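Local coordinates for spore coat polysaccharide biosynthesis protein SpsE (PDB 1VLI) that probably acts as an N-acylneuraminate-9-phosphate synthase in spore coat polysaccharide biosynthesis, at residues I145-L148 with P149-K152; R350-E353 with L354-G358. All coordinates share one frame; numbering follows the deposited sequence.

Contact 1: residues I145-L148 with P149-K152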
loop_
_atom_site.group_PDB
_atom_site.type_symbol
_atom_site.label_atom_id
_atom_site.label_comp_id
_atom_site.label_asym_id
_atom_site.label_seq_id
_atom_site.Cartn_x
_atom_site.Cartn_y
_atom_site.Cartn_z
ATOM N N ILE A 145 1.819 -6.917 2.837
ATOM C CA ILE A 145 3.115 -7.277 2.261
ATOM C C ILE A 145 3.333 -8.794 2.189
ATOM O O ILE A 145 4.118 -9.276 1.373
ATOM C CB ILE A 145 4.283 -6.598 2.993
ATOM C CG1 ILE A 145 5.531 -6.671 2.139
ATOM C CG2 ILE A 145 4.535 -7.207 4.435
ATOM C CD1 ILE A 145 6.633 -5.724 2.642
ATOM N N ASN A 146 2.616 -9.546 3.016
ATOM C CA ASN A 146 2.806 -10.997 3.089
ATOM C C ASN A 146 1.579 -11.738 2.597
ATOM O O ASN A 146 1.458 -12.938 2.814
ATOM C CB ASN A 146 3.185 -11.435 4.527
ATOM C CG ASN A 146 2.012 -11.340 5.495
ATOM O OD1 ASN A 146 1.051 -10.596 5.245
ATOM N ND2 ASN A 146 2.077 -12.091 6.613
ATOM N N HIS A 147 0.677 -11.034 1.914
ATOM C CA HIS A 147 -0.477 -11.682 1.336
ATOM C C HIS A 147 -0.042 -12.209 -0.006
ATOM O O HIS A 147 -0.394 -11.660 -1.083
ATOM C CB HIS A 147 -1.632 -10.700 1.167
ATOM C CG HIS A 147 -2.939 -11.354 0.876
ATOM N ND1 HIS A 147 -3.041 -12.617 0.325
ATOM C CD2 HIS A 147 -4.207 -10.923 1.069
ATOM C CE1 HIS A 147 -4.315 -12.933 0.190
ATOM N NE2 HIS A 147 -5.045 -11.918 0.624
ATOM N N LEU A 148 0.709 -13.296 0.062
ATOM C CA LEU A 148 1.373 -13.859 -1.101
ATOM C C LEU A 148 0.396 -14.342 -2.177
ATOM O O LEU A 148 0.638 -14.095 -3.356
ATOM C CB LEU A 148 2.384 -14.945 -0.691
ATOM C CG LEU A 148 3.500 -14.570 0.316
ATOM C CD1 LEU A 148 4.542 -15.654 0.248
ATOM C CD2 LEU A 148 4.183 -13.179 0.081
ATOM N N PRO A 149 -0.702 -15.005 -1.817
ATOM C CA PRO A 149 -1.712 -15.351 -2.838
ATOM C C PRO A 149 -2.261 -14.098 -3.545
ATOM O O PRO A 149 -2.414 -14.102 -4.772
ATOM C CB PRO A 149 -2.777 -16.106 -2.038
ATOM C CG PRO A 149 -1.993 -16.660 -0.809
ATOM C CD PRO A 149 -1.093 -15.507 -0.482
ATOM N N LEU A 150 -2.487 -13.020 -2.793
ATOM C CA LEU A 150 -2.867 -11.754 -3.403
ATOM C C LEU A 150 -1.775 -11.192 -4.305
ATOM O O LEU A 150 -2.074 -10.725 -5.409
ATOM C CB LEU A 150 -3.274 -10.714 -2.358
ATOM C CG LEU A 150 -3.552 -9.303 -2.911
ATOM C CD1 LEU A 150 -4.824 -9.257 -3.876
ATOM C CD2 LEU A 150 -3.653 -8.282 -1.806
ATOM N N LEU A 151 -0.516 -11.227 -3.867
ATOM C CA LEU A 151 0.547 -10.656 -4.691
ATOM C C LEU A 151 0.662 -11.409 -6.012
ATOM O O LEU A 151 0.935 -10.817 -7.032
ATOM C CB LEU A 151 1.905 -10.629 -3.949
ATOM C CG LEU A 151 1.964 -9.795 -2.667
ATOM C CD1 LEU A 151 3.305 -9.999 -1.957
ATOM C CD2 LEU A 151 1.692 -8.283 -2.898
ATOM N N LYS A 152 0.472 -12.724 -5.970
ATOM C CA LYS A 152 0.550 -13.603 -7.130
ATOM C C LYS A 152 -0.616 -13.300 -8.071
ATOM O O LYS A 152 -0.467 -13.258 -9.286
ATOM C CB LYS A 152 0.462 -15.038 -6.622
ATOM C CG LYS A 152 0.974 -16.120 -7.544
ATOM C CD LYS A 152 0.600 -17.511 -6.995
ATOM C CE LYS A 152 1.334 -18.662 -7.716
ATOM N NZ LYS A 152 1.993 -19.647 -6.776
#
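The imidazole of His147 lies against the first turn of helix 148-155, with Leu150 CB over the centre of one ring face, 3.3 Å from the ring centroid and 11° off its normal. This is a CH-pi contact in which the two side chains cross at about a right angle. His147 CG stands anti to its own backbone N (chi1 -167°), which swings the ring forward over the residues that follow. Pro149 meets the same ring at its edge, in plane, with Pro149 CD 3.6 Å from His147 ND1. His147 is also the N-cap, and its O accepts the hydrogen bond of Leu151 N at 2.8 Å. One residue on, Lys152 N bonds to Leu148 O at 3.0 Å. The helix so begun follows strand 138-140 in the parallel beta/alpha barrel of the NeuB family, and a proline in its first turn costs no helical bond, since an amide there has no acceptor a turn earlier within the helix. Leu148 places CB 3.5 Å from Pro149 CD. Its CD2 branch meets Leu151 CD1 at 3.9 Å, and this pair packs against helix 170-181, Leu148 on Glu175 and Thr179, Leu151 on Ala176. Leu151 CD1 also comes 3.5 Å from Ile145 O, in the loop before the helix.

Contact 2: residues R350-E353 with L354-G358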
loop_
_atom_site.group_PDB
_atom_site.type_symbol
_atom_site.label_atom_id
_atom_site.label_comp_id
_atom_site.label_asym_id
_atom_site.label_seq_id
_atom_site.Cartn_x
_atom_site.Cartn_y
_atom_site.Cartn_z
ATOM N N ARG A 350 2.229 -17.855 3.287
ATOM C CA ARG A 350 3.016 -18.688 2.342
ATOM C C ARG A 350 2.542 -20.152 2.363
ATOM O O ARG A 350 2.884 -20.937 1.481
ATOM C CB ARG A 350 4.549 -18.579 2.593
ATOM C CG ARG A 350 5.085 -19.472 3.738
ATOM C CD ARG A 350 6.629 -19.476 3.934
ATOM N NE ARG A 350 7.124 -18.130 4.162
ATOM C CZ ARG A 350 7.200 -17.517 5.341
ATOM N NH1 ARG A 350 6.838 -18.120 6.473
ATOM N NH2 ARG A 350 7.643 -16.268 5.386
ATOM N N PHE A 351 1.741 -20.534 3.353
ATOM C CA PHE A 351 1.260 -21.911 3.409
ATOM C C PHE A 351 -0.154 -22.082 2.913
ATOM O O PHE A 351 -0.682 -23.176 2.973
ATOM C CB PHE A 351 1.397 -22.492 4.825
ATOM C CG PHE A 351 2.813 -22.386 5.393
ATOM C CD1 PHE A 351 3.817 -23.295 5.011
ATOM C CD2 PHE A 351 3.137 -21.377 6.292
ATOM C CE1 PHE A 351 5.089 -23.223 5.551
ATOM C CE2 PHE A 351 4.405 -21.300 6.842
ATOM C CZ PHE A 351 5.391 -22.223 6.458
ATOM N N PHE A 352 -0.765 -21.034 2.375
ATOM C CA PHE A 352 -2.175 -21.109 2.047
ATOM C C PHE A 352 -2.443 -22.102 0.902
ATOM O O PHE A 352 -3.328 -22.977 1.019
ATOM C CB PHE A 352 -2.739 -19.714 1.762
ATOM C CG PHE A 352 -4.223 -19.707 1.537
ATOM C CD1 PHE A 352 -5.108 -19.698 2.619
ATOM C CD2 PHE A 352 -4.739 -19.715 0.250
ATOM C CE1 PHE A 352 -6.481 -19.695 2.424
ATOM C CE2 PHE A 352 -6.108 -19.716 0.042
ATOM C CZ PHE A 352 -6.986 -19.704 1.135
ATOM N N GLU A 353 -1.673 -21.990 -0.184
ATOM C CA GLU A 353 -1.758 -22.951 -1.290
ATOM C C GLU A 353 -1.618 -24.396 -0.832
ATOM O O GLU A 353 -2.459 -25.236 -1.151
ATOM C CB GLU A 353 -0.725 -22.620 -2.363
ATOM C CG GLU A 353 -1.304 -21.835 -3.525
ATOM C CD GLU A 353 -0.277 -20.919 -4.175
ATOM O OE1 GLU A 353 0.862 -21.386 -4.403
ATOM O OE2 GLU A 353 -0.609 -19.732 -4.452
ATOM N N LEU A 354 -0.573 -24.671 -0.060
ATOM C CA LEU A 354 -0.289 -25.994 0.487
ATOM C C LEU A 354 -1.480 -26.576 1.239
ATOM O O LEU A 354 -1.907 -27.713 0.979
ATOM C CB LEU A 354 0.910 -25.895 1.429
ATOM C CG LEU A 354 1.477 -27.149 2.072
ATOM C CD1 LEU A 354 2.154 -27.982 1.017
ATOM C CD2 LEU A 354 2.507 -26.727 3.113
ATOM N N LEU A 355 -2.030 -25.809 2.176
ATOM C CA LEU A 355 -3.158 -26.323 2.951
ATOM C C LEU A 355 -4.389 -26.588 2.073
ATOM O O LEU A 355 -4.992 -27.612 2.202
ATOM C CB LEU A 355 -3.506 -25.361 4.086
ATOM C CG LEU A 355 -2.510 -25.015 5.191
ATOM C CD1 LEU A 355 -3.279 -24.281 6.278
ATOM C CD2 LEU A 355 -1.846 -26.297 5.770
ATOM N N THR A 356 -4.743 -25.674 1.171
ATOM C CA THR A 356 -5.910 -25.880 0.296
ATOM C C THR A 356 -5.687 -26.889 -0.830
ATOM O O THR A 356 -6.586 -27.123 -1.624
ATOM C CB THR A 356 -6.421 -24.550 -0.275
ATOM O OG1 THR A 356 -5.362 -23.883 -0.977
ATOM C CG2 THR A 356 -6.762 -23.595 0.865
ATOM N N SER A 357 -4.517 -27.519 -0.886
ATOM C CA SER A 357 -4.256 -28.551 -1.894
ATOM C C SER A 357 -4.585 -29.957 -1.371
ATOM O O SER A 357 -4.004 -30.950 -1.826
ATOM C CB SER A 357 -2.799 -28.472 -2.354
ATOM O OG SER A 357 -1.952 -29.126 -1.416
ATOM N N GLY A 358 -5.518 -30.032 -0.419
ATOM C CA GLY A 358 -6.008 -31.301 0.081
ATOM C C GLY A 358 -5.473 -31.728 1.432
ATOM O O GLY A 358 -5.543 -32.899 1.797
HETATM O O HOH W 1 1.832 -23.029 -0.261
#
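Phe351 and Leu354 lie side by side and point the same way; Leu354 CD2 comes to 4.1 Å from Phe351 CD1, at the edge of the phenyl ring. Phe351, the N-cap residue, accepts Leu355 N through its O at 3.1 Å. Phe352 O is met by Thr356 N at 3.0 Å. The hydroxyl OG1 of Thr356 sits 3.0 Å from Phe352 O and 3.2 Å from Glu353 O, two acceptors for one proton, and the choice between them is not settled. With chi1 at 57°, OG1 lies between the backbone N and carbonyl carbon, turned back to these carbonyls, while Thr356 CG2 rests over the Phe352 ring, offset toward its rim, 4.1 Å from the centroid. A valine in place of Thr356 has no hydroxyl, and Glu353 O and Phe352 O would probably lose that donor, Phe352 O keeping the backbone N-H. The amide of Leu354, too early for an acceptor within the helix, is served by a water that in turn donates to Arg350 O. Leu354 O receives both Ser357 OG, at 2.8 Å, and Ser357 N from the same face of its plane. The i to i+4 bonds from Leu355 N and Thr356 N mark a single alpha-helical turn, in helix 352-356 of the SAF (AFP-like) domain.

Overall arrangement
Contact 1 comes first along the chain, at the start of helix 148-155 in the NeuB barrel; contact 2 follows some two hundred residues later on helix 352-356 of the SAF domain. Their centres are about 13 Å apart, and the two short helices meet directly across the boundary between the domains. Lys152 NZ forms a salt bridge with Glu353 OE1 at 3.2 Å, Leu148 CD1 packs on Arg350 CB, and Pro149 CG approaches Phe352 CB. Arg350 adds a salt bridge to Glu175 of helix 170-181. The N-terminal parts of two helices in separate domains thus present side chains to one shared interface, which joins the C-terminal domain to the barrel within a single chain.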